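Mycobacterial cidal antitoxin MbcA (Mycobacterium tuberculosis, PDB 6FKG) neutralizes its cognate toxin MbcT, as the antitoxin of a type II toxin-antitoxin pair, by blocking access to the toxin active site. Local coordinates at residues G14-R18 and L19-Y23; R83-H87 and R88-D92; I106-A110 and E111-V115. All blocks are in the same frame, centred on the assembly; numbering follows the deposited sequence.

Interaction 1 (G14-R18 and L19-Y23)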
ATOM      1  N   GLY C  14      16.410 -25.269  24.260  1.00 33.59           N
ATOM      2  CA  GLY C  14      15.856 -26.564  24.621  1.00 33.38           C
ATOM      3  C   GLY C  14      14.816 -27.031  23.623  1.00 34.68           C
ATOM      4  O   GLY C  14      14.812 -28.199  23.215  1.00 39.01           O
ATOM      5  N   ALA C  15      13.934 -26.117  23.220  1.00 35.70           N
ATOM      6  CA  ALA C  15      12.917 -26.425  22.218  1.00 35.10           C
ATOM      7  C   ALA C  15      13.563 -26.848  20.885  1.00 38.77           C
ATOM      8  O   ALA C  15      13.147 -27.831  20.277  1.00 37.93           O
ATOM      9  CB  ALA C  15      11.987 -25.225  22.013  1.00 33.98           C
ATOM     10  N   ILE C  16      14.587 -26.115  20.454  1.00 37.40           N
ATOM     11  CA  ILE C  16      15.320 -26.441  19.220  1.00 40.54           C
ATOM     12  C   ILE C  16      15.981 -27.816  19.258  1.00 40.99           C
ATOM     13  O   ILE C  16      15.888 -28.594  18.306  1.00 42.21           O
ATOM     14  CB  ILE C  16      16.425 -25.396  18.926  1.00 40.22           C
ATOM     15  CG1 ILE C  16      15.806 -24.027  18.657  1.00 48.46           C
ATOM     16  CG2 ILE C  16      17.307 -25.839  17.743  1.00 41.08           C
ATOM     17  CD1 ILE C  16      14.656 -24.062  17.688  1.00 56.16           C
ATOM     18  N   GLU C  17      16.669 -28.101  20.353  1.00 43.79           N
ATOM     19  CA  GLU C  17      17.428 -29.332  20.455  1.00 47.37           C
ATOM     20  C   GLU C  17      16.502 -30.540  20.522  1.00 49.30           C
ATOM     21  O   GLU C  17      16.828 -31.609  19.995  1.00 45.15           O
ATOM     22  CB  GLU C  17      18.358 -29.289  21.669  1.00 47.54           C
ATOM     23  CG  GLU C  17      19.507 -28.299  21.513  1.00 51.93           C
ATOM     24  CD  GLU C  17      20.245 -28.448  20.180  1.00 58.02           C
ATOM     25  OE1 GLU C  17      20.591 -29.591  19.803  1.00 60.80           O
ATOM     26  OE2 GLU C  17      20.474 -27.414  19.510  1.00 50.68           O
ATOM     27  N   ARG C  18      15.344 -30.371  21.157  1.00 44.02           N
ATOM     28  CA  ARG C  18      14.391 -31.474  21.264  1.00 46.40           C
ATOM     29  C   ARG C  18      13.866 -31.871  19.882  1.00 41.35           C
ATOM     30  O   ARG C  18      13.541 -33.029  19.643  1.00 41.79           O
ATOM     31  CB  ARG C  18      13.235 -31.110  22.202  1.00 44.44           C
ATOM     32  CG  ARG C  18      13.612 -31.193  23.679  1.00 58.00           C
ATOM     33  CD  ARG C  18      12.405 -31.057  24.594  1.00 56.93           C
ATOM     34  NE  ARG C  18      11.805 -29.726  24.532  1.00 49.04           N
ATOM     35  CZ  ARG C  18      12.202 -28.691  25.266  1.00 56.05           C
ATOM     36  NH1 ARG C  18      13.210 -28.825  26.122  1.00 58.57           N
ATOM     37  NH2 ARG C  18      11.591 -27.518  25.146  1.00 49.20           N
ATOM     38  N   LEU C  19      13.813 -30.908  18.971  1.00 42.80           N
ATOM     39  CA  LEU C  19      13.350 -31.166  17.613  1.00 42.57           C
ATOM     40  C   LEU C  19      14.497 -31.632  16.710  1.00 39.88           C
ATOM     41  O   LEU C  19      14.271 -32.154  15.623  1.00 44.26           O
ATOM     42  CB  LEU C  19      12.700 -29.909  17.042  1.00 40.52           C
ATOM     43  CG  LEU C  19      12.107 -29.896  15.632  1.00 38.70           C
ATOM     44  CD1 LEU C  19      11.071 -30.976  15.472  1.00 45.64           C
ATOM     45  CD2 LEU C  19      11.493 -28.510  15.366  1.00 41.19           C
ATOM     46  N   GLY C  20      15.729 -31.435  17.166  1.00 43.23           N
ATOM     47  CA  GLY C  20      16.896 -31.916  16.437  1.00 42.83           C
ATOM     48  C   GLY C  20      17.316 -31.067  15.252  1.00 41.49           C
ATOM     49  O   GLY C  20      18.013 -31.543  14.351  1.00 40.32           O
ATOM     50  N   LEU C  21      16.899 -29.802  15.238  1.00 37.24           N
ATOM     51  CA  LEU C  21      17.298 -28.910  14.162  1.00 41.86           C
ATOM     52  C   LEU C  21      18.793 -28.622  14.210  1.00 46.01           C
ATOM     53  O   LEU C  21      19.398 -28.568  15.281  1.00 41.23           O
ATOM     54  CB  LEU C  21      16.524 -27.597  14.231  1.00 40.49           C
ATOM     55  CG  LEU C  21      15.000 -27.740  14.150  1.00 41.37           C
ATOM     56  CD1 LEU C  21      14.358 -26.361  14.041  1.00 43.89           C
ATOM     57  CD2 LEU C  21      14.573 -28.640  12.999  1.00 38.31           C
ATOM     58  N   THR C  22      19.388 -28.448  13.041  1.00 38.95           N
ATOM     59  CA  THR C  22      20.768 -27.987  12.966  1.00 46.01           C
ATOM     60  C   THR C  22      20.766 -26.470  13.031  1.00 46.93           C
ATOM     61  O   THR C  22      19.755 -25.847  12.722  1.00 41.60           O
ATOM     62  CB  THR C  22      21.449 -28.422  11.673  1.00 42.38           C
ATOM     63  OG1 THR C  22      20.863 -27.708  10.579  1.00 41.15           O
ATOM     64  CG2 THR C  22      21.266 -29.922  11.453  1.00 47.04           C
ATOM     65  N   TYR C  23      21.890 -25.871  13.413  1.00 40.71           N
ATOM     66  CA  TYR C  23      21.964 -24.409  13.450  1.00 40.43           C
ATOM     67  C   TYR C  23      21.871 -23.820  12.036  1.00 43.06           C
ATOM     68  O   TYR C  23      21.473 -22.675  11.863  1.00 39.78           O
ATOM     69  CB  TYR C  23      23.247 -23.953  14.150  1.00 44.50           C
ATOM     70  CG  TYR C  23      23.201 -24.159  15.652  1.00 48.76           C
ATOM     71  CD1 TYR C  23      22.028 -23.927  16.359  1.00 58.22           C
ATOM     72  CD2 TYR C  23      24.309 -24.608  16.354  1.00 57.11           C
ATOM     73  CE1 TYR C  23      21.964 -24.109  17.723  1.00 56.14           C
ATOM     74  CE2 TYR C  23      24.255 -24.797  17.729  1.00 59.66           C
ATOM     75  CZ  TYR C  23      23.075 -24.539  18.405  1.00 57.00           C
ATOM     76  OH  TYR C  23      22.989 -24.720  19.766  1.00 58.23           O
TER
HETATM   77  O   HOH W   1      20.384 -24.893  20.640  1.00 40.86           O
HETATM   78  O   HOH W   2      19.719 -30.196  17.329  1.00 44.44           O
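Two torsions place the groups that meet where helix 7-19 gives way to the next turn: Glu17 is folded at chi2 (-49°), which swings its carboxylate round to the Tyr23 hydroxyl, and the Ile16 methyl CG2, anti to the backbone N, is set against Leu21. Glu17 and Tyr23 cross at about a right angle, carboxylate and ring planes 65° apart. One water lies 2.8 Å from Glu17 OE2 and also bonds Tyr23 OH. A second water donates to Glu17 OE1 and, at 2.6 Å, to Leu21 O, so one carboxylate oxygen is linked to the loop and the other to the start of the next helix. On the apolar side, Ile16 CG2 rests 4.0 Å from Leu21 CB, and both side chains continue onto Val26 of helix 23-30. Leu19 packs on Ala62, Ala74 and Met78. One face of the Arg18 guanidinium is covered by Gly14 O, 3.3 Å above its centre, while NH2 forms a salt bridge with Asp63. The backbone bonds across the helix end are all weak. Gly20, at positive phi, leaves the helical conformation first and Thr22 N-caps helix 23-30: a tight loop between two helices of an all-helical chain.

Interaction 2 (R83-H87 and R88-D92)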
ATOM      1  N   ARG C  83       0.459 -30.746   2.020  1.00 31.85           N
ATOM      2  CA  ARG C  83      -0.719 -30.413   1.211  1.00 38.28           C
ATOM      3  C   ARG C  83      -1.767 -29.599   1.991  1.00 36.52           C
ATOM      4  O   ARG C  83      -2.592 -28.911   1.387  1.00 38.36           O
ATOM      5  CB  ARG C  83      -1.364 -31.682   0.627  1.00 41.37           C
ATOM      6  CG  ARG C  83      -2.018 -32.625   1.635  1.00 40.73           C
ATOM      7  CD  ARG C  83      -2.965 -33.595   0.899  1.00 42.00           C
ATOM      8  NE  ARG C  83      -3.566 -34.590   1.782  1.00 40.82           N
ATOM      9  CZ  ARG C  83      -4.747 -34.451   2.387  1.00 47.49           C
ATOM     10  NH1 ARG C  83      -5.478 -33.351   2.223  1.00 37.90           N
ATOM     11  NH2 ARG C  83      -5.205 -35.419   3.169  1.00 43.69           N
ATOM     12  N   LEU C  84      -1.730 -29.662   3.321  1.00 32.56           N
ATOM     13  CA  LEU C  84      -2.667 -28.881   4.131  1.00 31.21           C
ATOM     14  C   LEU C  84      -2.254 -27.410   4.208  1.00 35.67           C
ATOM     15  O   LEU C  84      -3.044 -26.545   4.617  1.00 32.45           O
ATOM     16  CB  LEU C  84      -2.782 -29.478   5.539  1.00 31.58           C
ATOM     17  CG  LEU C  84      -3.227 -30.943   5.537  1.00 32.64           C
ATOM     18  CD1 LEU C  84      -3.329 -31.503   6.960  1.00 30.23           C
ATOM     19  CD2 LEU C  84      -4.545 -31.082   4.800  1.00 35.16           C
ATOM     20  N   LEU C  85      -1.015 -27.128   3.810  1.00 31.23           N
ATOM     21  CA  LEU C  85      -0.507 -25.762   3.778  1.00 31.33           C
ATOM     22  C   LEU C  85      -0.207 -25.340   2.342  1.00 34.54           C
ATOM     23  O   LEU C  85       0.779 -24.657   2.083  1.00 33.41           O
ATOM     24  CB  LEU C  85       0.756 -25.639   4.648  1.00 32.37           C
ATOM     25  CG  LEU C  85       0.648 -26.047   6.118  1.00 32.69           C
ATOM     26  CD1 LEU C  85       2.028 -26.012   6.746  1.00 31.83           C
ATOM     27  CD2 LEU C  85      -0.316 -25.135   6.907  1.00 28.61           C
ATOM     28  N   GLU C  86      -1.062 -25.760   1.409  1.00 37.85           N
ATOM     29  CA  GLU C  86      -0.883 -25.453  -0.012  1.00 38.75           C
ATOM     30  C   GLU C  86       0.500 -25.901  -0.510  1.00 43.51           C
ATOM     31  O   GLU C  86       1.160 -25.211  -1.291  1.00 37.94           O
ATOM     32  CB  GLU C  86      -1.103 -23.954  -0.264  1.00 42.39           C
ATOM     33  CG  GLU C  86      -2.501 -23.446   0.134  1.00 46.48           C
ATOM     34  CD  GLU C  86      -2.693 -23.322   1.644  1.00 54.71           C
ATOM     35  OE1 GLU C  86      -1.800 -22.759   2.311  1.00 58.07           O
ATOM     36  OE2 GLU C  86      -3.726 -23.797   2.168  1.00 51.69           O
ATOM     37  N   HIS C  87       0.926 -27.067  -0.037  1.00 33.28           N
ATOM     38  CA  HIS C  87       2.158 -27.709  -0.486  1.00 34.73           C
ATOM     39  C   HIS C  87       3.390 -26.894  -0.121  1.00 36.29           C
ATOM     40  O   HIS C  87       4.384 -26.921  -0.833  1.00 43.52           O
ATOM     41  CB  HIS C  87       2.111 -27.966  -2.002  1.00 40.41           C
ATOM     42  CG  HIS C  87       0.893 -28.717  -2.440  1.00 51.87           C
ATOM     43  ND1 HIS C  87       0.717 -30.059  -2.187  1.00 48.24           N
ATOM     44  CD2 HIS C  87      -0.221 -28.308  -3.094  1.00 55.08           C
ATOM     45  CE1 HIS C  87      -0.446 -30.449  -2.678  1.00 53.83           C
ATOM     46  NE2 HIS C  87      -1.033 -29.405  -3.237  1.00 58.22           N
ATOM     47  N   ARG C  88       3.314 -26.166   0.992  1.00 38.29           N
ATOM     48  CA  ARG C  88       4.464 -25.437   1.511  1.00 36.37           C
ATOM     49  C   ARG C  88       5.038 -26.161   2.728  1.00 29.30           C
ATOM     50  O   ARG C  88       4.355 -26.958   3.361  1.00 35.94           O
ATOM     51  CB  ARG C  88       4.070 -23.996   1.873  1.00 35.89           C
ATOM     52  CG  ARG C  88       3.697 -23.141   0.665  1.00 41.05           C
ATOM     53  CD  ARG C  88       3.192 -21.763   1.098  1.00 40.23           C
ATOM     54  NE  ARG C  88       1.939 -21.879   1.842  1.00 48.23           N
ATOM     55  CZ  ARG C  88       1.485 -20.967   2.699  1.00 57.75           C
ATOM     56  NH1 ARG C  88       2.181 -19.859   2.931  1.00 49.50           N
ATOM     57  NH2 ARG C  88       0.330 -21.166   3.328  1.00 55.40           N
ATOM     58  N   LYS C  89       6.305 -25.900   3.036  1.00 33.42           N
ATOM     59  CA  LYS C  89       6.954 -26.483   4.208  1.00 31.78           C
ATOM     60  C   LYS C  89       6.642 -25.654   5.450  1.00 31.77           C
ATOM     61  O   LYS C  89       6.756 -24.426   5.404  1.00 32.57           O
ATOM     62  CB  LYS C  89       8.469 -26.539   4.021  1.00 33.23           C
ATOM     63  CG  LYS C  89       8.959 -27.369   2.828  1.00 34.86           C
ATOM     64  CD  LYS C  89      10.438 -27.123   2.597  1.00 34.52           C
ATOM     65  CE  LYS C  89      10.888 -27.721   1.271  1.00 39.55           C
ATOM     66  NZ  LYS C  89      12.350 -27.571   1.042  1.00 42.92           N
ATOM     67  N   PRO C  90       6.273 -26.313   6.566  1.00 27.09           N
ATOM     68  CA  PRO C  90       6.071 -25.556   7.817  1.00 32.64           C
ATOM     69  C   PRO C  90       7.255 -24.646   8.190  1.00 36.65           C
ATOM     70  O   PRO C  90       7.032 -23.526   8.663  1.00 33.32           O
ATOM     71  CB  PRO C  90       5.886 -26.661   8.867  1.00 31.93           C
ATOM     72  CG  PRO C  90       5.283 -27.823   8.065  1.00 28.07           C
ATOM     73  CD  PRO C  90       5.899 -27.739   6.701  1.00 29.72           C
ATOM     74  N   ALA C  91       8.485 -25.112   7.979  1.00 36.71           N
ATOM     75  CA  ALA C  91       9.661 -24.293   8.284  1.00 36.36           C
ATOM     76  C   ALA C  91       9.687 -22.992   7.477  1.00 32.49           C
ATOM     77  O   ALA C  91      10.109 -21.952   7.985  1.00 34.15           O
ATOM     78  CB  ALA C  91      10.947 -25.087   8.043  1.00 33.39           C
ATOM     79  N   ASP C  92       9.239 -23.042   6.227  1.00 29.76           N
ATOM     80  CA  ASP C  92       9.180 -21.850   5.395  1.00 31.88           C
ATOM     81  C   ASP C  92       8.058 -20.909   5.867  1.00 35.39           C
ATOM     82  O   ASP C  92       8.223 -19.693   5.847  1.00 34.11           O
ATOM     83  CB  ASP C  92       8.990 -22.218   3.921  1.00 37.31           C
ATOM     84  CG  ASP C  92      10.207 -22.947   3.331  1.00 43.62           C
ATOM     85  OD1 ASP C  92      11.305 -22.906   3.933  1.00 40.15           O
ATOM     86  OD2 ASP C  92      10.059 -23.567   2.262  1.00 38.04           O
TER
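The guanidinium of Arg88 is met at its edge, near its plane, by two acceptors from the preceding turn, Leu85 O and Glu86 OE1. Arg88 NE donates to Leu85 O at 3.0 Å, the oxygen 17° out of the guanidinium plane. Arg88 NH2 reaches Glu86 OE1 at 2.8 Å in a salt bridge, nearly in line with the C-O bond, although carboxylate and guanidinium planes are turned 44° apart. The two side chains run side by side in the same direction; the bend of Arg88 at chi3 (-65°) turns its NE-H back toward the carbonyl. Leu85 O is gripped twice, since Arg88 N also donates to it at 3.1 Å, and the two donors approach from opposite faces of the carbonyl plane. One arginine thus closes the turn with both its backbone and its side chain. Further bonds steady the charged ends: Arg88 NH1 pairs with Glu98, and Glu86 OE1 also takes a salt bridge from Arg101 NH1, so the shared carboxylate probably offsets the closeness of the two guanidinium groups. On the apolar side Leu85 CD1 lies 4.0 Å from Pro90 CG, the two side chains crossing at about a right angle. Leu85 also packs on Phe44 of the MbcT chain. The turn leads into helix 90-95, with Lys89 at the N-cap position; helix 71-78 lies against Pro90 through Trp77 and helix 99-110 against Leu85 through Leu105.

Interaction 3 (I106-A110 and E111-V115)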
ATOM      1  N   ILE C 106      -1.194 -27.680  13.791  1.00 27.92           N
ATOM      2  CA  ILE C 106      -0.822 -28.603  14.871  1.00 31.18           C
ATOM      3  C   ILE C 106      -1.996 -28.844  15.823  1.00 29.13           C
ATOM      4  O   ILE C 106      -2.263 -29.976  16.248  1.00 28.48           O
ATOM      5  CB  ILE C 106       0.423 -28.075  15.620  1.00 31.90           C
ATOM      6  CG1 ILE C 106       1.640 -28.179  14.693  1.00 34.26           C
ATOM      7  CG2 ILE C 106       0.652 -28.817  16.940  1.00 27.75           C
ATOM      8  CD1 ILE C 106       2.857 -27.343  15.159  1.00 35.67           C
ATOM      9  N   ASP C 107      -2.743 -27.791  16.127  1.00 27.63           N
ATOM     10  CA  ASP C 107      -3.940 -27.945  16.955  1.00 25.46           C
ATOM     11  C   ASP C 107      -4.989 -28.847  16.299  1.00 29.54           C
ATOM     12  O   ASP C 107      -5.608 -29.675  16.968  1.00 28.73           O
ATOM     13  CB  ASP C 107      -4.556 -26.577  17.250  1.00 26.66           C
ATOM     14  CG  ASP C 107      -4.065 -25.998  18.544  1.00 43.01           C
ATOM     15  OD1 ASP C 107      -3.846 -26.783  19.490  1.00 49.20           O
ATOM     16  OD2 ASP C 107      -3.916 -24.761  18.621  1.00 57.89           O
ATOM     17  N   ALA C 108      -5.174 -28.696  14.989  1.00 28.43           N
ATOM     18  CA  ALA C 108      -6.094 -29.558  14.252  1.00 27.52           C
ATOM     19  C   ALA C 108      -5.610 -31.012  14.280  1.00 30.04           C
ATOM     20  O   ALA C 108      -6.401 -31.926  14.457  1.00 28.81           O
ATOM     21  CB  ALA C 108      -6.274 -29.062  12.794  1.00 26.11           C
ATOM     22  N   MET C 109      -4.306 -31.212  14.147  1.00 28.42           N
ATOM     23  CA  MET C 109      -3.718 -32.551  14.254  1.00 28.08           C
ATOM     24  C   MET C 109      -3.991 -33.171  15.623  1.00 28.37           C
ATOM     25  O   MET C 109      -4.384 -34.334  15.739  1.00 26.29           O
ATOM     26  CB  MET C 109      -2.216 -32.471  13.994  1.00 30.61           C
ATOM     27  CG  MET C 109      -1.905 -32.093  12.556  1.00 28.09           C
ATOM     28  SD  MET C 109      -0.164 -31.731  12.328  1.00 30.26           S
ATOM     29  CE  MET C 109       0.531 -33.357  12.623  1.00 28.47           C
ATOM     30  N   ALA C 110      -3.821 -32.365  16.657  1.00 24.87           N
ATOM     31  CA  ALA C 110      -4.028 -32.804  18.022  1.00 28.66           C
ATOM     32  C   ALA C 110      -5.500 -33.101  18.323  1.00 27.61           C
ATOM     33  O   ALA C 110      -5.807 -33.793  19.299  1.00 28.14           O
ATOM     34  CB  ALA C 110      -3.492 -31.736  19.005  1.00 26.65           C
ATOM     35  N   GLU C 111      -6.412 -32.552  17.519  1.00 28.30           N
ATOM     36  CA  GLU C 111      -7.835 -32.813  17.720  1.00 27.64           C
ATOM     37  C   GLU C 111      -8.413 -33.815  16.732  1.00 27.55           C
ATOM     38  O   GLU C 111      -9.628 -33.988  16.652  1.00 30.56           O
ATOM     39  CB  GLU C 111      -8.630 -31.509  17.657  1.00 27.98           C
ATOM     40  CG  GLU C 111      -8.245 -30.606  18.798  1.00 24.67           C
ATOM     41  CD  GLU C 111      -9.355 -29.682  19.230  1.00 41.47           C
ATOM     42  OE1 GLU C 111     -10.411 -29.654  18.567  1.00 46.27           O
ATOM     43  OE2 GLU C 111      -9.162 -28.997  20.250  1.00 37.96           O
ATOM     44  N   GLY C 112      -7.540 -34.478  15.986  1.00 27.51           N
ATOM     45  CA  GLY C 112      -7.988 -35.527  15.075  1.00 30.43           C
ATOM     46  C   GLY C 112      -8.959 -35.028  14.015  1.00 34.87           C
ATOM     47  O   GLY C 112      -9.897 -35.715  13.629  1.00 31.03           O
ATOM     48  N   VAL C 113      -8.733 -33.812  13.537  1.00 28.40           N
ATOM     49  CA  VAL C 113      -9.542 -33.269  12.457  1.00 28.03           C
ATOM     50  C   VAL C 113      -9.357 -34.098  11.191  1.00 30.10           C
ATOM     51  O   VAL C 113      -8.221 -34.417  10.836  1.00 33.77           O
ATOM     52  CB  VAL C 113      -9.163 -31.797  12.188  1.00 30.17           C
ATOM     53  CG1 VAL C 113      -9.907 -31.271  10.968  1.00 33.70           C
ATOM     54  CG2 VAL C 113      -9.464 -30.948  13.436  1.00 33.72           C
ATOM     55  N   PHE C 114     -10.449 -34.462  10.509  1.00 28.33           N
ATOM     56  CA  PHE C 114     -10.307 -35.315   9.316  1.00 33.07           C
ATOM     57  C   PHE C 114      -9.752 -34.480   8.169  1.00 38.64           C
ATOM     58  O   PHE C 114     -10.151 -33.330   7.977  1.00 36.99           O
ATOM     59  CB  PHE C 114     -11.635 -35.956   8.913  1.00 36.93           C
ATOM     60  CG  PHE C 114     -12.146 -36.984   9.897  1.00 34.36           C
ATOM     61  CD1 PHE C 114     -11.379 -37.365  10.988  1.00 32.60           C
ATOM     62  CD2 PHE C 114     -13.392 -37.567   9.721  1.00 35.66           C
ATOM     63  CE1 PHE C 114     -11.855 -38.306  11.897  1.00 36.25           C
ATOM     64  CE2 PHE C 114     -13.877 -38.514  10.621  1.00 39.12           C
ATOM     65  CZ  PHE C 114     -13.109 -38.885  11.706  1.00 34.04           C
ATOM     66  N   VAL C 115      -8.817 -35.040   7.414  1.00 39.02           N
ATOM     67  CA  VAL C 115      -8.126 -34.218   6.430  1.00 39.62           C
ATOM     68  C   VAL C 115      -8.545 -34.552   5.002  1.00 37.43           C
ATOM     69  O   VAL C 115      -9.515 -35.282   4.751  1.00 35.04           O
ATOM     70  CB  VAL C 115      -6.590 -34.356   6.563  1.00 38.02           C
ATOM     71  CG1 VAL C 115      -6.128 -33.823   7.908  1.00 42.88           C
ATOM     72  CG2 VAL C 115      -6.174 -35.804   6.359  1.00 42.33           C
ATOM     73  OXT VAL C 115      -7.914 -34.067   4.059  1.00 36.53           O
TER
HETATM   74  O   HOH W   3      -5.892 -33.824  11.610  1.00 41.26           O
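Val113 N to Ala108 O and Gly112 N to Met109 O close a Schellman motif at the end of helix 99-110, with Gly112, at positive phi, as its C-prime residue. The first bond, 3.1 Å from Val113 N to Ala108 O, is nearly straight at 171°. Glu111 N also donates to Ala108 O, from the opposite face of the carbonyl plane, so this oxygen is held by two backbone donors. The side chains seal the same turn: Val113 CG2 sits 3.8 Å from Ala108 CB and 3.4 Å from Ala108 O, the carbonyl oxygen that its own N-H binds. With CG1 anti to the backbone N (chi1 174°), CG2 is the methyl left facing the helix. Glu111 CG passes 3.3 Å from Asp107 O, and its chain then extends away from the helix end. Water donates to Val113 O at 2.5 Å. The polar ends are engaged by MbcT: Asp107 forms salt bridges with Arg43 and Arg33 of the toxin chain, Glu111 OE1 accepts from its Gly40 N, and the carboxylate of Val115 pairs with its Arg47. Chemically, the cap gives Ala108 O and Met109 O donors within the chain, while the backbone of Ala110 bonds to MbcT; the toxin arginines would probably compensate the charge of Asp107 and of the C-terminal carboxylate, in keeping with an antitoxin tail that docks onto its toxin.

How the interactions relate
All three are local turns, each at an end of a helix, but they differ in setting. Interaction 1 is partly buried, and no other protein chain of the assembly touches it; water links Glu17 to Leu21 and Tyr23. Interaction 2, partly buried on the opposite side of the chain's centre, relies on charge and begins a helix instead of ending one. Interaction 3 is buried and held mainly by backbone hydrogen bonds, with one small apolar contact, its charged groups engaged largely by MbcT. Interactions 2 and 3 touch each other: Arg83 NH1 meets Val115 OXT at 3.1 Å, and Leu84 packs on Val115. Both also contact the toxin, whereas interaction 1 stays about 7 Å and 9 Å from them at nearest atoms.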